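Local coordinates for methylated RNA-binding protein 1 (Saccharomyces cerevisiae S288c, PDB 4RCM) that binds RNA carrying N6-methyladenosine through its YTH domain and lowers the stability of PHO4 mRNA by binding its 3'-untranslated region, thereby regulating phosphate metabolism, at residues Leu10-Asn15 with Lys60-Phe65; Ser16-Ile21 with Ile139-Gly144; Cys74-Met79 with Trp106-Asp111; Arg115-Phe120 with Ile145-Leu150. All coordinates share one frame; numbering follows the deposited sequence.

How the contacts relate
All four contacts gather on the six-stranded sheet of the YTH domain and on helix 141-151, which packs against it. Contacts 1 and 2, with centres about 7 Å apart, meet at the neighbouring strands 61-67 and 17-23; their segments alternate along the chain, as do those of contacts 2 and 4, which share helix 141-151. Contact 1 closes before contact 3 opens, and contact 3 before contact 4, centred about 14 Å from both. Contact 3 pairs strands 72-79 and 102-112 about 11 Å from contact 1, nested in the loop that contact 2 closes. The two ends of the domain thus close on one core that includes strand 17-23, whose end carries methyladenosine-binding Lys22 and Ser23.

Contact 1: Leu10-Asn15 with Lys60-Phe65; sequences LNIPEN and KVFLFF
Ile12 points CG1 away from its own carbonyl carbon (chi1 -55°) and runs on extended, while Phe62 turns its ring out beside its backbone N (chi1 -72°), and this brings the two side chains together. The contact lays the irregular segment 10-15, which leads into strand 17-23, across the start of strand 61-67 in the central sheet of the YTH domain. The Ile12 methyl CD1 sits over one face of the Phe62 ring in a CH-pi contact, 3.7 Å from the centroid but displaced toward the rim, with CE1 of Phe62 its nearest ring atom at 3.5 Å. Ile12 CG1 follows over the same CE1-CZ side of the ring. Leu10 reaches the ring obliquely, CD1 lying 4.0 Å from Phe62 CZ, and the two side chains run antiparallel past one another. These groups belong to a larger apolar cluster in which Ile12 also touches Ile145 and Ile148 of helix 141-151, while Phe62 packs on Phe18 and Val76. Ser16 OG joins the two chain parts by bonding to Pro13 O and Lys60 N. Lys60 passes the Pro13 ring at about a right angle, its CE 4.2 Å from Pro13 CD. Stretched out beyond CG, the lysine carries its ammonium group to the backbone of the loop, where NZ donates to Asn11 O at 2.7 Å, nearly in line with the carbonyl bond (C=O...N angle 171°).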
loop_
_atom_site.group_PDB
_atom_site.type_symbol
_atom_site.label_atom_id
_atom_site.label_comp_id
_atom_site.label_asym_id
_atom_site.label_seq_id
_atom_site.Cartn_x
_atom_site.Cartn_y
_atom_site.Cartn_z
ATOM N N LEU A 10 -12.442 3.788 -9.698
ATOM C CA LEU A 10 -11.339 2.860 -9.484
ATOM C C LEU A 10 -11.906 1.459 -9.614
ATOM O O LEU A 10 -12.804 1.097 -8.888
ATOM C CB LEU A 10 -10.682 3.093 -8.102
ATOM C CG LEU A 10 -9.617 2.090 -7.663
ATOM C CD1 LEU A 10 -8.471 2.074 -8.658
ATOM C CD2 LEU A 10 -9.133 2.483 -6.296
ATOM N N ASN A 11 -11.413 0.693 -10.590
ATOM C CA ASN A 11 -11.872 -0.648 -10.836
ATOM C C ASN A 11 -10.741 -1.590 -10.651
ATOM O O ASN A 11 -9.686 -1.362 -11.216
ATOM C CB ASN A 11 -12.388 -0.815 -12.283
ATOM C CG ASN A 11 -12.907 -2.209 -12.542
ATOM O OD1 ASN A 11 -12.214 -3.050 -13.089
ATOM N ND2 ASN A 11 -14.072 -2.502 -12.012
ATOM N N ILE A 12 -10.966 -2.654 -9.869
ATOM C CA ILE A 12 -9.958 -3.642 -9.583
ATOM C C ILE A 12 -10.505 -5.024 -9.956
ATOM O O ILE A 12 -11.333 -5.605 -9.212
ATOM C CB ILE A 12 -9.524 -3.592 -8.086
ATOM C CG1 ILE A 12 -9.059 -2.189 -7.711
ATOM C CG2 ILE A 12 -8.462 -4.650 -7.790
ATOM C CD1 ILE A 12 -8.616 -2.088 -6.297
ATOM N N PRO A 13 -10.027 -5.568 -11.104
ATOM C CA PRO A 13 -10.488 -6.821 -11.664
ATOM C C PRO A 13 -9.964 -8.097 -11.036
ATOM O O PRO A 13 -8.995 -8.108 -10.216
ATOM C CB PRO A 13 -10.037 -6.769 -13.113
ATOM C CG PRO A 13 -9.043 -5.712 -13.227
ATOM C CD PRO A 13 -9.197 -4.794 -12.047
ATOM N N GLU A 14 -10.651 -9.160 -11.432
ATOM C CA GLU A 14 -10.463 -10.481 -10.920
ATOM C C GLU A 14 -8.998 -10.774 -11.118
ATOM O O GLU A 14 -8.390 -10.279 -12.073
ATOM C CB GLU A 14 -11.342 -11.495 -11.715
ATOM C CG GLU A 14 -11.356 -12.922 -11.156
ATOM C CD GLU A 14 -11.757 -13.989 -12.227
ATOM O OE1 GLU A 14 -12.455 -13.610 -13.200
ATOM O OE2 GLU A 14 -11.374 -15.192 -12.083
ATOM N N ASN A 15 -8.442 -11.493 -10.157
ATOM C CA ASN A 15 -7.053 -11.930 -10.152
ATOM C C ASN A 15 -6.065 -10.838 -9.744
ATOM O O ASN A 15 -4.874 -11.080 -9.715
ATOM C CB ASN A 15 -6.674 -12.533 -11.497
ATOM C CG ASN A 15 -7.471 -13.781 -11.841
ATOM O OD1 ASN A 15 -7.755 -14.587 -10.994
ATOM N ND2 ASN A 15 -7.767 -13.966 -13.117
ATOM N N LYS A 60 -4.276 -6.184 -11.491
ATOM C CA LYS A 60 -3.440 -5.167 -10.812
ATOM C C LYS A 60 -2.856 -5.641 -9.448
ATOM O O LYS A 60 -3.353 -6.603 -8.880
ATOM C CB LYS A 60 -4.311 -3.896 -10.578
ATOM C CG LYS A 60 -4.968 -3.365 -11.862
ATOM C CD LYS A 60 -5.858 -2.161 -11.598
ATOM C CE LYS A 60 -6.586 -1.636 -12.852
ATOM N NZ LYS A 60 -7.524 -0.493 -12.523
ATOM N N VAL A 61 -1.786 -4.959 -8.972
ATOM C CA VAL A 61 -1.274 -5.066 -7.575
ATOM C C VAL A 61 -1.510 -3.733 -6.838
ATOM O O VAL A 61 -1.075 -2.648 -7.312
ATOM C CB VAL A 61 0.200 -5.435 -7.504
ATOM C CG1 VAL A 61 0.768 -5.311 -6.097
ATOM C CG2 VAL A 61 0.398 -6.860 -7.966
ATOM N N PHE A 62 -2.225 -3.826 -5.723
ATOM C CA PHE A 62 -2.393 -2.702 -4.805
ATOM C C PHE A 62 -1.702 -2.933 -3.471
ATOM O O PHE A 62 -1.606 -4.101 -2.985
ATOM C CB PHE A 62 -3.863 -2.408 -4.574
ATOM C CG PHE A 62 -4.508 -1.781 -5.753
ATOM C CD1 PHE A 62 -4.943 -2.565 -6.797
ATOM C CD2 PHE A 62 -4.585 -0.419 -5.846
ATOM C CE1 PHE A 62 -5.529 -1.983 -7.902
ATOM C CE2 PHE A 62 -5.147 0.183 -6.941
ATOM C CZ PHE A 62 -5.617 -0.598 -7.981
ATOM N N LEU A 63 -1.281 -1.809 -2.872
ATOM C CA LEU A 63 -0.497 -1.767 -1.624
ATOM C C LEU A 63 -1.192 -0.923 -0.628
ATOM O O LEU A 63 -1.367 0.262 -0.897
ATOM C CB LEU A 63 0.809 -1.123 -1.882
ATOM C CG LEU A 63 1.527 -1.815 -3.065
ATOM C CD1 LEU A 63 2.817 -1.113 -3.305
ATOM C CD2 LEU A 63 1.782 -3.249 -2.741
ATOM N N PHE A 64 -1.591 -1.513 0.485
ATOM C CA PHE A 64 -2.125 -0.718 1.598
ATOM C C PHE A 64 -0.931 -0.224 2.442
ATOM O O PHE A 64 -0.285 -1.003 3.162
ATOM C CB PHE A 64 -3.049 -1.551 2.470
ATOM C CG PHE A 64 -4.270 -2.085 1.761
ATOM C CD1 PHE A 64 -5.290 -1.234 1.359
ATOM C CD2 PHE A 64 -4.418 -3.447 1.527
ATOM C CE1 PHE A 64 -6.441 -1.736 0.755
ATOM C CE2 PHE A 64 -5.572 -3.933 0.891
ATOM C CZ PHE A 64 -6.572 -3.076 0.522
ATOM N N PHE A 65 -0.624 1.052 2.340
ATOM C CA PHE A 65 0.422 1.657 3.182
ATOM C C PHE A 65 0.067 1.906 4.644
ATOM O O PHE A 65 -0.869 2.642 4.986
ATOM C CB PHE A 65 0.888 2.921 2.557
ATOM C CG PHE A 65 1.928 2.697 1.520
ATOM C CD1 PHE A 65 1.591 2.310 0.232
ATOM C CD2 PHE A 65 3.248 2.892 1.840
ATOM C CE1 PHE A 65 2.605 2.118 -0.736
ATOM C CE2 PHE A 65 4.238 2.734 0.887
ATOM C CZ PHE A 65 3.917 2.312 -0.380
#

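Contact 2: Ser16-Ile21 with Ile139-Gly144; sequences SRFFVI and IPYSIG
Ser16 meets Tyr141 first: its carbonyl O lies at the edge of the tyrosine ring, near the ring plane, 3.5 Å from CD1, while Tyr141 OH bonds to Ile12 O. Phe18 is the centre of the contact. Its backbone O accepts a short bond from Ile139 N (2.6 Å, N-H...O 164°), and its N is joined to Ile139 O by a water that accepts from the amide and donates to the carbonyl. With CG beside the backbone N (chi1 -63°), the Phe18 ring passes under the first helical turn, and Gly144 CA stands over its centre, 3.8 Å from the centroid, in a CH-pi contact. Gly144 has no side chain, which lets the helix come so near; a CB there would run into Phe18 CD2. Tyr141 CD1 touches Phe18 CE2 at 3.7 Å, the side chains crossing obliquely. An alanine in place of Phe18 would remove the ring, which would probably open a gap under Gly144 and leave Tyr141 CD1 without its neighbour. Val20 completes the row, CG2 4.1 Å from Ile139 CD1, not far from methyladenosine-binding Lys22. Pro140 takes the N-cap position, and helix 141-151 of the YTH domain starts directly against strand 17-23 of the central sheet.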
loop_
_atom_site.group_PDB
_atom_site.type_symbol
_atom_site.label_atom_id
_atom_site.label_comp_id
_atom_site.label_asym_id
_atom_site.label_seq_id
_atom_site.Cartn_x
_atom_site.Cartn_y
_atom_site.Cartn_z
ATOM N N SER A 16 -6.551 -9.632 -9.442
ATOM C CA SER A 16 -5.718 -8.602 -8.802
ATOM C C SER A 16 -5.308 -9.028 -7.395
ATOM O O SER A 16 -5.972 -9.866 -6.816
ATOM C CB SER A 16 -6.447 -7.274 -8.695
ATOM O OG SER A 16 -6.700 -6.770 -9.981
ATOM N N ARG A 17 -4.235 -8.413 -6.863
ATOM C CA ARG A 17 -3.583 -8.857 -5.637
ATOM C C ARG A 17 -3.327 -7.685 -4.713
ATOM O O ARG A 17 -3.118 -6.584 -5.194
ATOM C CB ARG A 17 -2.319 -9.656 -6.000
ATOM C CG ARG A 17 -2.715 -11.013 -6.583
ATOM C CD ARG A 17 -1.549 -11.862 -7.032
ATOM N NE ARG A 17 -0.864 -12.433 -5.894
ATOM C CZ ARG A 17 0.197 -13.238 -5.980
ATOM N NH1 ARG A 17 0.670 -13.570 -7.162
ATOM N NH2 ARG A 17 0.759 -13.717 -4.874
ATOM N N PHE A 18 -3.477 -7.923 -3.401
ATOM C CA PHE A 18 -3.381 -6.882 -2.361
ATOM C C PHE A 18 -2.328 -7.274 -1.340
ATOM O O PHE A 18 -2.376 -8.383 -0.797
ATOM C CB PHE A 18 -4.706 -6.736 -1.615
ATOM C CG PHE A 18 -5.841 -6.291 -2.475
ATOM C CD1 PHE A 18 -6.094 -4.954 -2.658
ATOM C CD2 PHE A 18 -6.671 -7.225 -3.095
ATOM C CE1 PHE A 18 -7.116 -4.544 -3.480
ATOM C CE2 PHE A 18 -7.723 -6.813 -3.892
ATOM C CZ PHE A 18 -7.966 -5.463 -4.068
ATOM N N PHE A 19 -1.441 -6.335 -1.012
ATOM C CA PHE A 19 -0.435 -6.532 0.031
ATOM C C PHE A 19 -0.385 -5.349 0.939
ATOM O O PHE A 19 -0.631 -4.217 0.503
ATOM C CB PHE A 19 0.950 -6.675 -0.566
ATOM C CG PHE A 19 1.066 -7.794 -1.530
ATOM C CD1 PHE A 19 0.780 -7.588 -2.867
ATOM C CD2 PHE A 19 1.453 -9.049 -1.108
ATOM C CE1 PHE A 19 0.859 -8.614 -3.784
ATOM C CE2 PHE A 19 1.565 -10.077 -2.014
ATOM C CZ PHE A 19 1.271 -9.866 -3.350
ATOM N N VAL A 20 -0.032 -5.594 2.195
ATOM C CA VAL A 20 0.224 -4.511 3.140
ATOM C C VAL A 20 1.674 -4.054 2.974
ATOM O O VAL A 20 2.545 -4.879 2.729
ATOM C CB VAL A 20 -0.039 -4.922 4.608
ATOM C CG1 VAL A 20 0.592 -3.957 5.596
ATOM C CG2 VAL A 20 -1.527 -4.992 4.851
ATOM N N ILE A 21 1.905 -2.745 3.149
ATOM C CA ILE A 21 3.291 -2.159 3.193
ATOM C C ILE A 21 3.412 -1.542 4.579
ATOM O O ILE A 21 2.535 -0.759 4.984
ATOM C CB ILE A 21 3.562 -1.079 2.107
ATOM C CG1 ILE A 21 3.464 -1.663 0.704
ATOM C CG2 ILE A 21 4.952 -0.440 2.274
ATOM C CD1 ILE A 21 4.515 -2.694 0.335
ATOM N N ILE A 139 -3.096 -10.018 1.127
ATOM C CA ILE A 139 -4.458 -9.869 1.583
ATOM C C ILE A 139 -5.431 -10.434 0.496
ATOM O O ILE A 139 -5.449 -9.959 -0.646
ATOM C CB ILE A 139 -4.815 -8.398 1.846
ATOM C CG1 ILE A 139 -3.849 -7.723 2.861
ATOM C CG2 ILE A 139 -6.259 -8.282 2.286
ATOM C CD1 ILE A 139 -3.902 -8.234 4.291
ATOM N N PRO A 140 -6.233 -11.445 0.851
ATOM C CA PRO A 140 -7.138 -12.056 -0.156
ATOM C C PRO A 140 -7.986 -11.025 -0.918
ATOM O O PRO A 140 -8.454 -10.078 -0.334
ATOM C CB PRO A 140 -8.087 -12.929 0.692
ATOM C CG PRO A 140 -7.413 -13.116 2.005
ATOM C CD PRO A 140 -6.610 -11.837 2.227
ATOM N N TYR A 141 -8.246 -11.276 -2.199
ATOM C CA TYR A 141 -8.959 -10.329 -3.045
ATOM C C TYR A 141 -10.211 -9.736 -2.406
ATOM O O TYR A 141 -10.350 -8.494 -2.267
ATOM C CB TYR A 141 -9.310 -11.043 -4.351
ATOM C CG TYR A 141 -10.013 -10.199 -5.343
ATOM C CD1 TYR A 141 -9.328 -9.285 -6.154
ATOM C CD2 TYR A 141 -11.385 -10.313 -5.494
ATOM C CE1 TYR A 141 -10.020 -8.505 -7.096
ATOM C CE2 TYR A 141 -12.077 -9.560 -6.427
ATOM C CZ TYR A 141 -11.412 -8.659 -7.226
ATOM O OH TYR A 141 -12.187 -7.918 -8.075
ATOM N N SER A 142 -11.107 -10.618 -1.969
ATOM C CA SER A 142 -12.390 -10.137 -1.425
ATOM C C SER A 142 -12.255 -9.196 -0.217
ATOM O O SER A 142 -13.002 -8.195 -0.146
ATOM C CB SER A 142 -13.369 -11.290 -1.145
ATOM O OG SER A 142 -12.849 -12.219 -0.226
ATOM N N ILE A 143 -11.343 -9.485 0.711
ATOM C CA ILE A 143 -11.087 -8.612 1.860
ATOM C C ILE A 143 -10.483 -7.299 1.335
ATOM O O ILE A 143 -10.878 -6.192 1.749
ATOM C CB ILE A 143 -10.053 -9.212 2.871
ATOM C CG1 ILE A 143 -10.399 -10.651 3.320
ATOM C CG2 ILE A 143 -9.911 -8.311 4.091
ATOM C CD1 ILE A 143 -11.748 -10.782 3.893
ATOM N N GLY A 144 -9.507 -7.394 0.430
ATOM C CA GLY A 144 -8.928 -6.180 -0.116
ATOM C C GLY A 144 -9.926 -5.239 -0.745
ATOM O O GLY A 144 -9.869 -4.005 -0.545
HETATM O O HOH W 1 -3.972 -10.787 -3.092
#

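Contact 3: Cys74-Met79 with Trp106-Asp111; sequences CGVAEM and WVIVRD
A classic beta bulge interrupts the antiparallel pairing of strands 72-79 and 102-112 in the YTH sheet: two residues of one strand, Val107 and Ile108, stand against the single Val76 of the other. The segment axes approach to 4.4 Å, their directions 166° apart. Val76 O accepts from two amides, Val107 N at 2.9 Å and Ile108 N at 3.2 Å; both lie in the carbonyl plane, the second on a lone pair with an almost straight N-H...O of 176°. In return Val76 N donates to Ile108 O at 2.8 Å. On one side of the strands Val76 CG2 lies beside Ile108 CB, the two side chains pointing the same way. On the other, Trp106 folds its indole back over Ala77, whose CB stands directly above the five-membered ring, 4.0 Å from its centroid, in a CH-pi contact. The six-membered end reaches on to Gly75, with CZ3 3.9 Å from Gly75 C, and NE1 bonds to Ser32 OG. A serine in place of Trp106 would remove the indole face packed on Ala77 CB and is likely to leave Ser32 OG without this NE1 donor. Beyond the bulge, one water donates to both Cys74 O and Asp111 OD1, and Arg72 pairs with Asp111 OD2. One carbonyl O thus takes both bulge amides, the Val107 bond bent and the Ile108 bond nearly straight, which accommodates the extra residue in the pairing.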
loop_
_atom_site.group_PDB
_atom_site.type_symbol
_atom_site.label_atom_id
_atom_site.label_comp_id
_atom_site.label_asym_id
_atom_site.label_seq_id
_atom_site.Cartn_x
_atom_site.Cartn_y
_atom_site.Cartn_z
ATOM N N CYS A 74 -2.476 4.892 5.885
ATOM C CA CYS A 74 -2.580 6.231 5.290
ATOM C C CYS A 74 -2.844 6.388 3.739
ATOM O O CYS A 74 -2.927 7.506 3.232
ATOM C CB CYS A 74 -1.432 7.093 5.747
ATOM S SG CYS A 74 0.166 6.351 5.674
ATOM N N GLY A 75 -3.015 5.284 3.025
ATOM C CA GLY A 75 -3.555 5.361 1.674
ATOM C C GLY A 75 -3.198 4.123 0.879
ATOM O O GLY A 75 -2.717 3.154 1.430
ATOM N N VAL A 76 -3.525 4.172 -0.400
ATOM C CA VAL A 76 -3.395 2.968 -1.280
ATOM C C VAL A 76 -2.620 3.349 -2.512
ATOM O O VAL A 76 -2.907 4.320 -3.137
ATOM C CB VAL A 76 -4.786 2.425 -1.640
ATOM C CG1 VAL A 76 -4.666 1.071 -2.301
ATOM C CG2 VAL A 76 -5.697 2.320 -0.379
ATOM N N ALA A 77 -1.652 2.536 -2.903
ATOM C CA ALA A 77 -0.930 2.789 -4.122
ATOM C C ALA A 77 -0.975 1.536 -4.970
ATOM O O ALA A 77 -1.117 0.389 -4.439
ATOM C CB ALA A 77 0.524 3.134 -3.848
ATOM N N GLU A 78 -0.894 1.760 -6.268
ATOM C CA GLU A 78 -0.849 0.660 -7.213
ATOM C C GLU A 78 0.573 0.532 -7.595
ATOM O O GLU A 78 1.210 1.562 -7.828
ATOM C CB GLU A 78 -1.687 0.972 -8.450
ATOM C CG GLU A 78 -1.862 -0.215 -9.394
ATOM C CD GLU A 78 -2.669 0.071 -10.665
ATOM O OE1 GLU A 78 -3.180 1.186 -10.877
ATOM O OE2 GLU A 78 -2.718 -0.838 -11.506
ATOM N N MET A 79 1.070 -0.719 -7.682
ATOM C CA MET A 79 2.374 -1.051 -8.246
ATOM C C MET A 79 2.271 -1.062 -9.780
ATOM O O MET A 79 1.463 -1.814 -10.354
ATOM C CB MET A 79 2.838 -2.450 -7.716
ATOM C CG MET A 79 4.148 -2.948 -8.264
ATOM S SD MET A 79 4.525 -4.553 -7.537
ATOM C CE MET A 79 6.182 -4.824 -8.204
ATOM N N TRP A 106 -0.072 6.611 -6.292
ATOM C CA TRP A 106 -0.901 6.700 -5.100
ATOM C C TRP A 106 -2.297 6.989 -5.607
ATOM O O TRP A 106 -2.523 8.054 -6.182
ATOM C CB TRP A 106 -0.346 7.784 -4.178
ATOM C CG TRP A 106 0.792 7.272 -3.340
ATOM C CD1 TRP A 106 2.070 6.985 -3.758
ATOM C CD2 TRP A 106 0.713 6.827 -1.987
ATOM N NE1 TRP A 106 2.794 6.475 -2.720
ATOM C CE2 TRP A 106 1.980 6.370 -1.619
ATOM C CE3 TRP A 106 -0.304 6.800 -1.044
ATOM C CZ2 TRP A 106 2.264 5.891 -0.342
ATOM C CZ3 TRP A 106 -0.010 6.327 0.226
ATOM C CH2 TRP A 106 1.259 5.874 0.559
ATOM N N VAL A 107 -3.180 6.009 -5.536
ATOM C CA VAL A 107 -4.575 6.172 -6.017
ATOM C C VAL A 107 -5.463 6.815 -4.947
ATOM O O VAL A 107 -6.330 7.621 -5.276
ATOM C CB VAL A 107 -5.206 4.837 -6.529
ATOM C CG1 VAL A 107 -4.501 4.347 -7.783
ATOM C CG2 VAL A 107 -5.148 3.735 -5.472
ATOM N N ILE A 108 -5.208 6.488 -3.674
ATOM C CA ILE A 108 -5.975 7.044 -2.539
ATOM C C ILE A 108 -5.089 7.558 -1.409
ATOM O O ILE A 108 -4.196 6.881 -0.955
ATOM C CB ILE A 108 -6.964 6.009 -1.932
ATOM C CG1 ILE A 108 -8.020 5.603 -2.942
ATOM C CG2 ILE A 108 -7.661 6.564 -0.647
ATOM C CD1 ILE A 108 -8.690 4.274 -2.625
ATOM N N VAL A 109 -5.391 8.763 -0.885
ATOM C CA VAL A 109 -4.571 9.340 0.168
ATOM C C VAL A 109 -5.531 9.897 1.190
ATOM O O VAL A 109 -6.202 10.874 0.893
ATOM C CB VAL A 109 -3.672 10.479 -0.343
ATOM C CG1 VAL A 109 -2.891 11.114 0.806
ATOM C CG2 VAL A 109 -2.724 9.963 -1.400
ATOM N N ARG A 110 -5.667 9.180 2.310
ATOM C CA ARG A 110 -6.518 9.545 3.418
ATOM C C ARG A 110 -6.296 8.497 4.497
ATOM O O ARG A 110 -5.928 7.380 4.218
ATOM C CB ARG A 110 -8.005 9.600 3.058
ATOM C CG ARG A 110 -8.610 8.329 2.436
ATOM C CD ARG A 110 -9.283 7.332 3.404
ATOM N NE ARG A 110 -10.159 7.954 4.416
ATOM C CZ ARG A 110 -11.485 8.087 4.352
ATOM N NH1 ARG A 110 -12.196 7.707 3.283
ATOM N NH2 ARG A 110 -12.104 8.664 5.353
ATOM N N ASP A 111 -6.507 8.873 5.730
ATOM C CA ASP A 111 -6.356 7.917 6.850
ATOM C C ASP A 111 -7.645 7.123 7.085
ATOM O O ASP A 111 -8.732 7.625 6.937
ATOM C CB ASP A 111 -5.976 8.664 8.137
ATOM C CG ASP A 111 -4.534 9.184 8.126
ATOM O OD1 ASP A 111 -3.703 8.868 7.212
ATOM O OD2 ASP A 111 -4.213 9.937 9.071
HETATM O O HOH W 2 -3.342 9.962 4.605
#

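Contact 4: Arg115-Phe120 with Ile145-Leu150; sequences RSLKRF and ISIINL
Ile147 CG1 stands over the middle of the Phe120 ring face, 3.7 Å from the centroid and 4° off its normal, a CH-pi contact. Phe120 holds CG beside its backbone N (chi1 -59°), which turns the ring toward helix 141-151. In Ile147 the two branches divide the work: CG1 takes the ring, whereas CG2, opposite the backbone N, touches Leu117 CD2 at 3.8 Å, with the two side chains nearly perpendicular. Leu150 swings CG to the side opposite its own N (chi1 -177°) and brings CD2 to within 4.2 Å of Leu117 CD2 and 4.0 Å of Ser116 O. Ser146 OG, in one of two modelled conformers, approaches the ring obliquely, while its hydrogen bond goes to Ile143 O in the preceding turn. No hydrogen bond spans the two segments, and apolar packing carries the join. A type I turn from Leu117 to Phe120 sets both side chains against the helix. Helix 141-151 is thereby held between this turn and the sheet: Ile147 also packs on Phe64 of strand 61-67, Ile148 on Val76 of strand 72-79, and Leu150 and Leu117 on Ile112 of strand 102-112.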
loop_
_atom_site.group_PDB
_atom_site.type_symbol
_atom_site.label_atom_id
_atom_site.label_comp_id
_atom_site.label_asym_id
_atom_site.label_seq_id
_atom_site.Cartn_x
_atom_site.Cartn_y
_atom_site.Cartn_z
ATOM N N ARG A 115 -9.377 1.605 14.539
ATOM C CA ARG A 115 -10.585 1.122 15.184
ATOM C C ARG A 115 -11.482 0.406 14.175
ATOM O O ARG A 115 -11.943 -0.701 14.430
ATOM C CB ARG A 115 -11.338 2.286 15.843
ATOM N N SER A 116 -11.718 1.040 13.026
ATOM C CA SER A 116 -12.580 0.461 11.981
ATOM C C SER A 116 -11.861 -0.521 10.995
ATOM O O SER A 116 -12.516 -1.101 10.142
ATOM C CB SER A 116 -13.345 1.579 11.235
ATOM O OG SER A 116 -12.689 2.817 11.364
ATOM N N LEU A 117 -10.545 -0.730 11.126
ATOM C CA LEU A 117 -9.849 -1.823 10.377
ATOM C C LEU A 117 -9.639 -3.145 11.146
ATOM O O LEU A 117 -9.187 -4.165 10.556
ATOM C CB LEU A 117 -8.478 -1.342 9.885
ATOM C CG LEU A 117 -8.391 -0.455 8.661
ATOM C CD1 LEU A 117 -6.932 -0.019 8.498
ATOM C CD2 LEU A 117 -8.919 -1.133 7.395
ATOM N N LYS A 118 -9.928 -3.149 12.447
ATOM C CA LYS A 118 -9.732 -4.358 13.268
ATOM C C LYS A 118 -10.642 -5.518 12.875
ATOM O O LYS A 118 -10.257 -6.702 13.003
ATOM C CB LYS A 118 -9.932 -4.039 14.754
ATOM C CG LYS A 118 -8.713 -3.396 15.404
ATOM C CD LYS A 118 -9.087 -2.699 16.710
ATOM C CE LYS A 118 -7.870 -2.203 17.453
ATOM N NZ LYS A 118 -8.279 -1.734 18.802
ATOM N N ARG A 119 -11.835 -5.172 12.385
ATOM C CA ARG A 119 -12.798 -6.135 11.827
ATOM C C ARG A 119 -12.245 -7.129 10.815
ATOM O O ARG A 119 -12.787 -8.223 10.697
ATOM C CB ARG A 119 -13.939 -5.372 11.139
ATOM N N PHE A 120 -11.210 -6.750 10.048
ATOM C CA PHE A 120 -10.706 -7.596 8.946
ATOM C C PHE A 120 -9.647 -8.590 9.341
ATOM O O PHE A 120 -8.513 -8.210 9.658
ATOM C CB PHE A 120 -10.156 -6.717 7.854
ATOM C CG PHE A 120 -11.165 -5.784 7.313
ATOM C CD1 PHE A 120 -12.043 -6.200 6.323
ATOM C CD2 PHE A 120 -11.292 -4.522 7.827
ATOM C CE1 PHE A 120 -13.002 -5.343 5.837
ATOM C CE2 PHE A 120 -12.251 -3.653 7.350
ATOM C CZ PHE A 120 -13.105 -4.052 6.345
ATOM N N ILE A 145 -10.876 -5.815 -1.484
ATOM C CA ILE A 145 -11.885 -5.019 -2.146
ATOM C C ILE A 145 -12.730 -4.317 -1.096
ATOM O O ILE A 145 -13.076 -3.104 -1.207
ATOM C CB ILE A 145 -12.805 -5.895 -3.062
ATOM C CG1 ILE A 145 -12.050 -6.343 -4.316
ATOM C CG2 ILE A 145 -14.055 -5.143 -3.434
ATOM C CD1 ILE A 145 -11.687 -5.214 -5.271
ATOM N N SER A 146 -13.115 -5.049 -0.073
ATOM C CA SER A 146 -13.951 -4.411 0.977
ATOM C C SER A 146 -13.168 -3.282 1.677
ATOM O O SER A 146 -13.744 -2.252 2.019
ATOM C CB SER A 146 -14.463 -5.447 1.981
ATOM O OG SER A 146 -13.400 -5.944 2.763
ATOM N N ILE A 147 -11.855 -3.442 1.877
ATOM C CA ILE A 147 -11.062 -2.358 2.457
ATOM C C ILE A 147 -10.947 -1.146 1.486
ATOM O O ILE A 147 -11.070 0.002 1.906
ATOM C CB ILE A 147 -9.704 -2.826 3.015
ATOM C CG1 ILE A 147 -9.906 -3.863 4.130
ATOM C CG2 ILE A 147 -8.977 -1.651 3.680
ATOM C CD1 ILE A 147 -8.720 -4.781 4.344
ATOM N N ILE A 148 -10.741 -1.392 0.191
ATOM C CA ILE A 148 -10.752 -0.280 -0.784
ATOM C C ILE A 148 -12.043 0.504 -0.648
ATOM O O ILE A 148 -12.006 1.731 -0.666
ATOM C CB ILE A 148 -10.591 -0.754 -2.244
ATOM C CG1 ILE A 148 -9.206 -1.338 -2.440
ATOM C CG2 ILE A 148 -10.789 0.386 -3.218
ATOM C CD1 ILE A 148 -8.076 -0.296 -2.351
ATOM N N ASN A 149 -13.173 -0.200 -0.464
ATOM C CA ASN A 149 -14.476 0.472 -0.434
ATOM C C ASN A 149 -14.646 1.359 0.779
ATOM O O ASN A 149 -15.312 2.427 0.709
ATOM C CB ASN A 149 -15.641 -0.526 -0.535
ATOM C CG ASN A 149 -15.823 -1.086 -1.942
ATOM O OD1 ASN A 149 -15.535 -0.409 -2.960
ATOM N ND2 ASN A 149 -16.254 -2.333 -2.017
ATOM N N LEU A 150 -14.027 0.957 1.887
ATOM C CA LEU A 150 -13.987 1.819 3.075
ATOM C C LEU A 150 -13.106 3.039 2.789
ATOM O O LEU A 150 -13.452 4.161 3.138
ATOM C CB LEU A 150 -13.511 1.014 4.295
ATOM C CG LEU A 150 -13.444 1.642 5.667
ATOM C CD1 LEU A 150 -14.840 1.918 6.248
ATOM C CD2 LEU A 150 -12.636 0.756 6.631
#